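Local coordinates for protein CRISPR-associated endonuclease Cas1 (Thermotoga maritima, PDB 4XTK) that probably acts as a metal-dependent double-stranded DNA endonuclease in CRISPR adaptive immunity, working as a homodimer that also assembles with Cas2, at residues E[11-16]-E[35-40]; E[41-46]-E[210-215]; E[51-56]-E[68-73]; E[74-79]-E[203-208]. All coordinates share one frame; numbering follows the deposited sequence.

Interaction 1 (E[11-16]-E[35-40])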
# COMPACT_ATOMS: atom_id res chain seq x y z
N VAL E 11 16.25 -3.54 -7.31
CA VAL E 11 16.46 -4.48 -8.40
C VAL E 11 15.22 -4.61 -9.27
O VAL E 11 14.15 -4.98 -8.78
CB VAL E 11 16.86 -5.88 -7.88
CG1 VAL E 11 16.96 -6.87 -9.03
CG2 VAL E 11 18.17 -5.80 -7.13
N TYR E 12 15.36 -4.29 -10.55
CA TYR E 12 14.29 -4.47 -11.52
C TYR E 12 14.47 -5.77 -12.29
O TYR E 12 15.42 -5.91 -13.06
CB TYR E 12 14.23 -3.28 -12.49
CG TYR E 12 13.61 -2.03 -11.92
CD1 TYR E 12 14.27 -1.29 -10.94
CD2 TYR E 12 12.38 -1.57 -12.36
CE1 TYR E 12 13.70 -0.15 -10.41
CE2 TYR E 12 11.81 -0.43 -11.84
CZ TYR E 12 12.48 0.29 -10.87
OH TYR E 12 11.92 1.42 -10.34
N LEU E 13 13.56 -6.71 -12.08
CA LEU E 13 13.59 -7.95 -12.85
C LEU E 13 12.54 -7.96 -13.94
O LEU E 13 11.35 -8.07 -13.65
CB LEU E 13 13.36 -9.16 -11.93
CG LEU E 13 14.47 -9.48 -10.95
CD1 LEU E 13 14.10 -10.74 -10.20
CD2 LEU E 13 15.78 -9.66 -11.70
N PHE E 14 12.98 -7.85 -15.19
CA PHE E 14 12.05 -7.93 -16.31
C PHE E 14 11.95 -9.31 -16.91
O PHE E 14 11.05 -9.59 -17.70
CB PHE E 14 12.44 -6.92 -17.37
CG PHE E 14 12.29 -5.51 -16.90
CD1 PHE E 14 11.05 -4.89 -16.92
CD2 PHE E 14 13.37 -4.82 -16.41
CE1 PHE E 14 10.90 -3.60 -16.47
CE2 PHE E 14 13.22 -3.53 -15.96
CZ PHE E 14 11.99 -2.92 -16.00
N SER E 15 12.86 -10.20 -16.51
CA SER E 15 12.93 -11.53 -17.11
C SER E 15 12.01 -12.52 -16.41
O SER E 15 11.85 -12.47 -15.19
CB SER E 15 14.37 -12.05 -17.10
OG SER E 15 15.21 -11.29 -17.94
N SER E 16 11.40 -13.39 -17.19
CA SER E 16 10.62 -14.48 -16.63
C SER E 16 11.53 -15.62 -16.20
O SER E 16 12.59 -15.83 -16.79
CB SER E 16 9.56 -14.96 -17.62
OG SER E 16 8.63 -13.93 -17.90
N LYS E 35 20.51 -15.80 -13.68
CA LYS E 35 20.85 -14.44 -13.32
C LYS E 35 20.99 -14.35 -11.80
O LYS E 35 20.01 -14.49 -11.07
CB LYS E 35 19.81 -13.44 -13.82
N TYR E 36 22.22 -14.14 -11.34
CA TYR E 36 22.49 -13.99 -9.92
C TYR E 36 22.30 -12.55 -9.48
O TYR E 36 22.84 -11.63 -10.08
CB TYR E 36 23.91 -14.45 -9.58
CG TYR E 36 24.07 -15.94 -9.57
CD1 TYR E 36 23.45 -16.71 -8.59
CD2 TYR E 36 24.83 -16.59 -10.53
CE1 TYR E 36 23.59 -18.08 -8.58
CE2 TYR E 36 24.97 -17.96 -10.52
CZ TYR E 36 24.35 -18.70 -9.54
OH TYR E 36 24.49 -20.07 -9.53
N ILE E 37 21.51 -12.37 -8.42
CA ILE E 37 21.30 -11.05 -7.85
C ILE E 37 21.83 -10.99 -6.41
O ILE E 37 21.23 -11.57 -5.51
CB ILE E 37 19.81 -10.67 -7.85
CG1 ILE E 37 19.14 -11.13 -9.14
CG2 ILE E 37 19.65 -9.17 -7.63
CD1 ILE E 37 17.81 -11.82 -8.92
N PRO E 38 22.96 -10.29 -6.20
CA PRO E 38 23.48 -10.09 -4.84
C PRO E 38 22.52 -9.23 -4.04
O PRO E 38 22.02 -8.24 -4.57
CB PRO E 38 24.82 -9.37 -5.07
CG PRO E 38 25.15 -9.61 -6.51
CD PRO E 38 23.83 -9.68 -7.21
N VAL E 39 22.24 -9.62 -2.81
CA VAL E 39 21.26 -8.90 -2.00
C VAL E 39 21.86 -7.80 -1.12
O VAL E 39 21.13 -6.97 -0.58
CB VAL E 39 20.49 -9.88 -1.09
CG1 VAL E 39 19.68 -10.84 -1.93
CG2 VAL E 39 21.45 -10.64 -0.19
N GLU E 40 23.18 -7.79 -0.99
CA GLU E 40 23.86 -7.02 0.06
C GLU E 40 23.55 -5.52 0.05
O GLU E 40 23.43 -4.91 1.12
CB GLU E 40 25.37 -7.23 -0.03
CG GLU E 40 25.95 -7.93 1.19
CD GLU E 40 26.16 -6.98 2.36
OE1 GLU E 40 26.93 -6.01 2.20
OE2 GLU E 40 25.55 -7.21 3.42

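Interaction 2 (E[41-46]-E[210-215])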
# COMPACT_ATOMS: atom_id res chain seq x y z
N ASN E 41 23.49 -4.93 -1.13
CA ASN E 41 23.10 -3.53 -1.26
C ASN E 41 21.64 -3.31 -1.67
O ASN E 41 21.24 -2.19 -1.97
CB ASN E 41 24.01 -2.80 -2.24
CG ASN E 41 24.26 -1.37 -1.83
OD1 ASN E 41 24.33 -1.06 -0.65
ND2 ASN E 41 24.38 -0.49 -2.81
N VAL E 42 20.85 -4.38 -1.73
CA VAL E 42 19.49 -4.28 -2.24
C VAL E 42 18.46 -3.98 -1.16
O VAL E 42 18.32 -4.74 -0.20
CB VAL E 42 19.08 -5.57 -2.95
CG1 VAL E 42 17.63 -5.47 -3.44
CG2 VAL E 42 20.03 -5.86 -4.08
N MET E 43 17.75 -2.86 -1.29
CA MET E 43 16.62 -2.60 -0.39
C MET E 43 15.31 -3.23 -0.83
O MET E 43 14.47 -3.54 0.01
CB MET E 43 16.44 -1.10 -0.17
CG MET E 43 16.04 -0.31 -1.38
SD MET E 43 15.60 1.33 -0.82
CE MET E 43 14.19 0.95 0.22
N ASP E 44 15.09 -3.40 -2.13
CA ASP E 44 13.87 -4.05 -2.60
C ASP E 44 13.97 -4.61 -4.01
O ASP E 44 14.86 -4.23 -4.78
CB ASP E 44 12.69 -3.08 -2.52
CG ASP E 44 12.80 -1.96 -3.53
OD1 ASP E 44 13.87 -1.33 -3.61
OD2 ASP E 44 11.81 -1.72 -4.25
N ILE E 45 13.04 -5.49 -4.35
CA ILE E 45 12.99 -6.09 -5.68
C ILE E 45 11.65 -5.83 -6.39
O ILE E 45 10.58 -6.05 -5.82
CB ILE E 45 13.22 -7.61 -5.62
CG1 ILE E 45 14.57 -7.91 -4.97
CG2 ILE E 45 13.15 -8.22 -7.00
CD1 ILE E 45 14.73 -9.35 -4.54
N LYS E 46 11.72 -5.35 -7.63
CA LYS E 46 10.53 -5.13 -8.45
C LYS E 46 10.45 -6.13 -9.62
O LYS E 46 11.27 -6.10 -10.53
CB LYS E 46 10.51 -3.70 -8.98
CG LYS E 46 10.42 -2.61 -7.92
CD LYS E 46 10.64 -1.25 -8.56
CE LYS E 46 10.77 -0.11 -7.56
NZ LYS E 46 10.02 -0.35 -6.29
N GLN E 210 5.78 2.81 -8.74
CA GLN E 210 7.14 2.30 -8.85
C GLN E 210 8.10 3.21 -8.11
O GLN E 210 9.31 3.03 -8.19
CB GLN E 210 7.56 2.14 -10.31
CG GLN E 210 6.61 1.27 -11.13
CD GLN E 210 7.03 1.13 -12.58
OE1 GLN E 210 8.09 1.61 -12.99
NE2 GLN E 210 6.18 0.49 -13.38
N THR E 211 7.56 4.21 -7.41
CA THR E 211 8.37 5.14 -6.61
C THR E 211 8.06 5.05 -5.12
O THR E 211 7.34 4.17 -4.66
CB THR E 211 8.17 6.61 -7.02
OG1 THR E 211 6.87 7.06 -6.60
CG2 THR E 211 8.34 6.78 -8.53
N HIS E 212 8.65 5.98 -4.37
CA HIS E 212 8.42 6.09 -2.93
C HIS E 212 7.30 7.07 -2.63
O HIS E 212 7.02 7.36 -1.46
CB HIS E 212 9.70 6.52 -2.22
CG HIS E 212 10.82 5.52 -2.31
ND1 HIS E 212 12.13 5.90 -2.45
CD2 HIS E 212 10.81 4.17 -2.27
CE1 HIS E 212 12.90 4.82 -2.50
NE2 HIS E 212 12.12 3.76 -2.40
N LEU E 213 6.68 7.61 -3.68
CA LEU E 213 5.58 8.56 -3.54
C LEU E 213 4.25 7.85 -3.33
O LEU E 213 4.06 6.73 -3.81
CB LEU E 213 5.49 9.46 -4.76
CG LEU E 213 6.65 10.44 -5.00
CD1 LEU E 213 6.76 10.80 -6.48
CD2 LEU E 213 6.46 11.69 -4.15
N ASP E 214 3.35 8.48 -2.60
CA ASP E 214 1.97 8.03 -2.54
C ASP E 214 1.10 8.90 -3.45
O ASP E 214 1.10 10.13 -3.33
CB ASP E 214 1.43 8.05 -1.12
CG ASP E 214 0.07 7.37 -1.00
OD1 ASP E 214 -0.94 7.97 -1.44
OD2 ASP E 214 0.01 6.23 -0.48
N PRO E 215 0.37 8.26 -4.36
CA PRO E 215 -0.49 8.87 -5.38
C PRO E 215 -1.74 9.55 -4.83
O PRO E 215 -2.37 10.33 -5.54
CB PRO E 215 -0.87 7.69 -6.27
CG PRO E 215 -0.86 6.53 -5.34
CD PRO E 215 0.27 6.79 -4.38

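Interaction 3 (E[51-56]-E[68-73])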
# COMPACT_ATOMS: atom_id res chain seq x y z
N VAL E 51 7.18 -14.90 -12.84
CA VAL E 51 8.12 -15.63 -12.00
C VAL E 51 7.46 -16.71 -11.16
O VAL E 51 6.30 -16.59 -10.76
CB VAL E 51 8.88 -14.68 -11.04
CG1 VAL E 51 9.74 -13.71 -11.83
CG2 VAL E 51 7.91 -13.94 -10.13
N ASP E 52 8.21 -17.78 -10.91
CA ASP E 52 7.83 -18.79 -9.93
C ASP E 52 8.67 -18.60 -8.68
O ASP E 52 9.85 -18.25 -8.76
CB ASP E 52 8.01 -20.21 -10.48
CG ASP E 52 7.17 -20.48 -11.70
OD1 ASP E 52 6.28 -19.65 -12.01
OD2 ASP E 52 7.39 -21.52 -12.36
N LEU E 53 8.07 -18.82 -7.52
CA LEU E 53 8.80 -18.80 -6.26
C LEU E 53 8.09 -19.67 -5.23
O LEU E 53 6.93 -20.02 -5.41
CB LEU E 53 8.98 -17.36 -5.75
CG LEU E 53 7.78 -16.42 -5.57
CD1 LEU E 53 7.15 -16.58 -4.20
CD2 LEU E 53 8.20 -14.97 -5.79
N ASN E 54 8.80 -20.03 -4.17
CA ASN E 54 8.18 -20.75 -3.07
C ASN E 54 8.32 -19.99 -1.75
O ASN E 54 8.88 -18.89 -1.71
CB ASN E 54 8.76 -22.16 -2.94
CG ASN E 54 10.27 -22.17 -2.90
OD1 ASN E 54 10.92 -21.17 -2.59
ND2 ASN E 54 10.85 -23.32 -3.23
N LYS E 55 7.80 -20.58 -0.68
CA LYS E 55 7.82 -19.93 0.62
C LYS E 55 9.24 -19.81 1.17
O LYS E 55 9.56 -18.86 1.89
CB LYS E 55 6.93 -20.68 1.61
CG LYS E 55 6.76 -19.97 2.93
CD LYS E 55 5.85 -20.75 3.86
CE LYS E 55 6.60 -21.88 4.53
NZ LYS E 55 5.69 -22.62 5.45
N ARG E 56 10.10 -20.76 0.82
CA ARG E 56 11.49 -20.74 1.29
C ARG E 56 12.23 -19.52 0.76
O ARG E 56 13.09 -18.96 1.45
CB ARG E 56 12.22 -22.02 0.89
CG ARG E 56 13.69 -22.02 1.27
CD ARG E 56 14.43 -23.24 0.74
NE ARG E 56 14.94 -24.08 1.83
CZ ARG E 56 16.13 -23.93 2.40
NH1 ARG E 56 16.95 -22.97 1.99
NH2 ARG E 56 16.51 -24.74 3.38
N ILE E 68 9.48 -7.51 -1.85
CA ILE E 68 9.47 -7.71 -3.28
C ILE E 68 8.13 -7.22 -3.83
O ILE E 68 7.06 -7.64 -3.38
CB ILE E 68 9.74 -9.20 -3.65
CG1 ILE E 68 9.61 -9.43 -5.15
CG2 ILE E 68 8.82 -10.14 -2.89
CD1 ILE E 68 10.11 -10.80 -5.55
N HIS E 69 8.21 -6.29 -4.78
CA HIS E 69 7.03 -5.70 -5.41
C HIS E 69 6.70 -6.40 -6.72
O HIS E 69 7.59 -6.73 -7.51
CB HIS E 69 7.24 -4.21 -5.67
CG HIS E 69 7.70 -3.44 -4.47
ND1 HIS E 69 6.88 -3.16 -3.40
CD2 HIS E 69 8.89 -2.87 -4.19
CE1 HIS E 69 7.55 -2.47 -2.50
NE2 HIS E 69 8.78 -2.27 -2.95
N PHE E 70 5.41 -6.62 -6.97
CA PHE E 70 4.98 -7.32 -8.17
C PHE E 70 4.20 -6.40 -9.12
O PHE E 70 3.33 -5.63 -8.69
CB PHE E 70 4.13 -8.54 -7.80
CG PHE E 70 4.90 -9.60 -7.05
CD1 PHE E 70 5.60 -10.57 -7.74
CD2 PHE E 70 4.92 -9.61 -5.66
CE1 PHE E 70 6.31 -11.54 -7.05
CE2 PHE E 70 5.62 -10.58 -4.98
CZ PHE E 70 6.32 -11.54 -5.67
N PHE E 71 4.51 -6.49 -10.41
CA PHE E 71 3.83 -5.72 -11.45
C PHE E 71 3.38 -6.64 -12.60
O PHE E 71 4.03 -7.64 -12.88
CB PHE E 71 4.73 -4.61 -11.98
CG PHE E 71 5.21 -3.66 -10.92
CD1 PHE E 71 6.32 -3.96 -10.15
CD2 PHE E 71 4.55 -2.46 -10.70
CE1 PHE E 71 6.76 -3.09 -9.18
CE2 PHE E 71 4.98 -1.59 -9.72
CZ PHE E 71 6.09 -1.90 -8.96
N ASN E 72 2.28 -6.29 -13.25
CA ASN E 72 1.76 -7.13 -14.32
C ASN E 72 2.38 -6.79 -15.68
O ASN E 72 3.37 -6.05 -15.75
CB ASN E 72 0.23 -7.02 -14.39
CG ASN E 72 -0.27 -5.64 -14.82
OD1 ASN E 72 0.47 -4.83 -15.37
ND2 ASN E 72 -1.55 -5.38 -14.57
N ARG E 73 1.80 -7.35 -16.73
CA ARG E 73 2.25 -7.15 -18.11
C ARG E 73 2.48 -5.68 -18.44
O ARG E 73 3.60 -5.28 -18.75
CB ARG E 73 1.25 -7.76 -19.09

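Interaction 4 (E[74-79]-E[203-208])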
# COMPACT_ATOMS: atom_id res chain seq x y z
N GLU E 74 1.42 -4.88 -18.36
CA GLU E 74 1.51 -3.45 -18.68
C GLU E 74 2.30 -2.64 -17.65
O GLU E 74 2.53 -1.45 -17.83
CB GLU E 74 0.12 -2.84 -18.84
CG GLU E 74 -0.67 -3.34 -20.04
CD GLU E 74 -1.45 -4.60 -19.74
OE1 GLU E 74 -1.33 -5.13 -18.62
OE2 GLU E 74 -2.21 -5.05 -20.62
N GLY E 75 2.71 -3.28 -16.56
CA GLY E 75 3.55 -2.62 -15.58
C GLY E 75 2.73 -2.00 -14.46
O GLY E 75 3.22 -1.13 -13.73
N TYR E 76 1.48 -2.43 -14.34
CA TYR E 76 0.63 -1.95 -13.28
C TYR E 76 0.88 -2.77 -12.02
O TYR E 76 1.08 -3.98 -12.08
CB TYR E 76 -0.85 -2.03 -13.68
CG TYR E 76 -1.74 -1.20 -12.78
CD1 TYR E 76 -1.63 0.19 -12.75
CD2 TYR E 76 -2.68 -1.80 -11.96
CE1 TYR E 76 -2.43 0.95 -11.93
CE2 TYR E 76 -3.49 -1.04 -11.13
CZ TYR E 76 -3.36 0.33 -11.12
OH TYR E 76 -4.17 1.09 -10.30
N TYR E 77 0.85 -2.08 -10.89
CA TYR E 77 1.23 -2.65 -9.61
C TYR E 77 0.12 -3.54 -9.06
O TYR E 77 -1.01 -3.09 -8.88
CB TYR E 77 1.58 -1.51 -8.66
CG TYR E 77 1.75 -1.90 -7.22
CD1 TYR E 77 2.83 -2.67 -6.80
CD2 TYR E 77 0.84 -1.48 -6.26
CE1 TYR E 77 2.99 -3.02 -5.48
CE2 TYR E 77 0.99 -1.82 -4.94
CZ TYR E 77 2.06 -2.59 -4.55
OH TYR E 77 2.20 -2.93 -3.22
N VAL E 78 0.42 -4.82 -8.88
CA VAL E 78 -0.55 -5.75 -8.31
C VAL E 78 -0.49 -5.84 -6.78
O VAL E 78 -1.51 -6.04 -6.12
CB VAL E 78 -0.42 -7.16 -8.93
CG1 VAL E 78 -0.44 -7.06 -10.44
CG2 VAL E 78 0.82 -7.86 -8.47
N GLY E 79 0.71 -5.71 -6.22
CA GLY E 79 0.91 -5.89 -4.79
C GLY E 79 2.35 -6.15 -4.37
O GLY E 79 3.25 -6.28 -5.21
N THR E 203 -1.07 6.01 -16.71
CA THR E 203 0.35 5.79 -16.93
C THR E 203 1.15 6.40 -15.81
O THR E 203 2.02 5.74 -15.23
CB THR E 203 0.81 6.37 -18.27
OG1 THR E 203 0.14 5.68 -19.34
CG2 THR E 203 2.31 6.21 -18.43
N VAL E 204 0.87 7.67 -15.51
CA VAL E 204 1.55 8.35 -14.42
C VAL E 204 1.33 7.61 -13.11
O VAL E 204 2.26 7.45 -12.31
CB VAL E 204 1.06 9.80 -14.27
CG1 VAL E 204 1.83 10.49 -13.14
CG2 VAL E 204 1.23 10.56 -15.58
N LEU E 205 0.10 7.13 -12.91
CA LEU E 205 -0.25 6.39 -11.70
C LEU E 205 0.59 5.13 -11.49
O LEU E 205 1.10 4.88 -10.40
CB LEU E 205 -1.73 6.00 -11.72
CG LEU E 205 -2.20 5.24 -10.48
CD1 LEU E 205 -1.88 6.04 -9.22
CD2 LEU E 205 -3.69 4.94 -10.56
N SER E 206 0.74 4.33 -12.55
CA SER E 206 1.50 3.10 -12.42
C SER E 206 2.97 3.41 -12.16
O SER E 206 3.65 2.67 -11.45
CB SER E 206 1.34 2.21 -13.66
OG SER E 206 1.95 2.78 -14.80
N LEU E 207 3.46 4.51 -12.72
CA LEU E 207 4.85 4.90 -12.52
C LEU E 207 5.08 5.41 -11.09
O LEU E 207 6.16 5.21 -10.53
CB LEU E 207 5.27 5.96 -13.54
CG LEU E 207 5.44 5.42 -14.97
CD1 LEU E 207 5.91 6.51 -15.92
CD2 LEU E 207 6.39 4.21 -15.02
N ILE E 208 4.08 6.06 -10.51
CA ILE E 208 4.17 6.52 -9.13
C ILE E 208 4.28 5.31 -8.19
O ILE E 208 5.06 5.32 -7.24
CB ILE E 208 2.96 7.40 -8.74
CG1 ILE E 208 3.00 8.74 -9.48
CG2 ILE E 208 2.96 7.66 -7.23
CD1 ILE E 208 1.76 9.62 -9.25

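Interaction 1 (E[11-16]-E[35-40])
With CG1 of V11 anti to its own backbone N (chi1 175°) and CG2 of I37 likewise anti to its N, the branches of these two residues are turned into the same space, where the side chains pass each other at a slant. The I37 CG2 methyl meets both prongs of the valine, lying 3.7 Å from V11 CG2 and 3.8 Å from V11 CG1. The other branch of I37 serves a second partner: CG1 points back beside the backbone N and delivers CD1 to the end of L13, 4.1 Å from L13 CD2 and equally far from L13 CD1; the two side chains reach toward each other tip to tip. I37 thus divides its two branches between V11 and L13 on the facing strand, CG2 to the one and CD1 to the other, and the side chains of both partners point inward. The contact is wholly apolar, and it illustrates how alternate residues of a strand supply the inner layer of a beta sandwich. V11 and L13 belong to strand 9-13, which pairs with strand 42-47 in one sheet; I37 ends strand 34-37, which lies at the margin of the other sheet beside strand 26-29, with I26 touching I37 there.

Interaction 2 (E[41-46]-E[210-215])
The backbone carbonyl of Q210 and the long side chain of K46 make the nearest approach, K46 CE lying 3.5 Å from Q210 O. K46 NZ stands farther off, 3.9 Å from the same Q210 O, so the aliphatic end of the lysine does the touching while its charge is directed to another group. A second, looser meeting is made by M43 and H212: M43 CE comes within 4.4 Å of H212 NE2, and M43 SD sits 5.4 Å from the centre of the imidazole ring in an oblique Met-aromatic approach. One shell out, K46 NZ forms a salt bridge with D44 OD2 at 3.0 Å, meeting that oxygen nearly in line with its C-O bond. The lysine chain is extended as far as CD-CE and then bends at chi4 (-29°), which curls the ammonium back to the aspartate two residues earlier on the same strand. The other carboxylate oxygen, D44 OD1, is bonded to S10 OG, so both oxygens of D44 are engaged. On the loop side, T211 OG1 accepts L213 N in an ST turn, and H212 N is bonded to E313 OE2. The contact joins strand 42-47 of the N-terminal beta domain to the loop that follows helix 188-208 in the helical domain, with strand 68-71 alongside and helix 301-316 behind the loop.

Interaction 3 (E[51-56]-E[68-73])
The phenyl ring of F70 is met at its rim by L53 and V51, both of which approach close to the ring plane. L53 CD2 lies in that plane, 3.9 Å from F70 CZ and 4.1 Å from F70 CE1, so that a single methyl sits against the outer corner of the ring. V51 CG2 adds a second methyl farther along the same rim, 4.2 Å from F70 CE1. The leucine and the phenylalanine come at each other from opposite directions, each reaching inward from its own strand. For L53 this involves a less common side-chain torsion, with CG lodged between the backbone N and the carbonyl carbon (chi1 54°); F70 instead carries its ring beside the backbone N, with CG anti to the carbonyl carbon. Here the length of the F70 side chain helps bridge two sheets whose backbones stand well apart: the CA atoms of V51 and F70 are 9.7 Å from each other. F70 belongs to strand 68-71, next to strand 77-83, whose V78 also touches it, and L58 of the second subunit packs on it too. L53 lies against L19 of strand 17-21 and L58 of helix 55-63 in its own chain, while residues D52 to N54 pair in an antiparallel ladder with a strand of the second subunit, continuing the sheet across the dimer interface.

Interaction 4 (E[74-79]-E[203-208])
Y76 and S206 meet at the junction between the two parts of the Cas1 fold, where the turn leading into strand 77-83 of the N-terminal beta domain rests on the last turns of helix 188-208 in the helical domain. The backbones come close here, with the CA atoms of Y76 and S206 5.2 Å apart. Y76 has CG anti to its backbone N (chi1 -164°), which sends the phenol across the helix, a ring edge turned to it. Two carbons lie near the ring plane at that edge: S206 CB, 3.7 Å from Y76 CD1, and L205 CD2, 3.9 Å from Y76 OH. Y76 and L205 cross at a slant, and the serine offers its methylene to the ring while its hydroxyl is occupied within the helix. S206 CB is also approached by the carbonyl of G75, G75 O being 3.8 Å away. G75 has a positive phi (94°), a backbone shape that favours glycine, and N72 OD1 accepts from Y76 N to brace the turn. The serine hydroxyl donates to T203 O one turn back, S206 OG to T203 O being 3.0 Å, and reaches that oxygen from the same face of the carbonyl plane as L207 N.

How the interactions relate
Interactions 1 and 3 span the two sheets of the beta sandwich, their centres about 12 Å apart, whereas interactions 2 and 4, also about 12 Å apart between centres, tie that domain to the helical one. The four share a sheet: strands 9-13, 42-47, 68-71 and 77-83 lie side by side, and backbone bonds such as I45 O to H69 N and F70 O to V78 N probably join one contact to the next. Q210 links interactions 2 and 4, its NE2 reaching G75 O in a weak hydrogen bond. Interactions 3 and 4 both touch the second subunit. All four lie away from E155, H221 and E236, the probable manganese ligands.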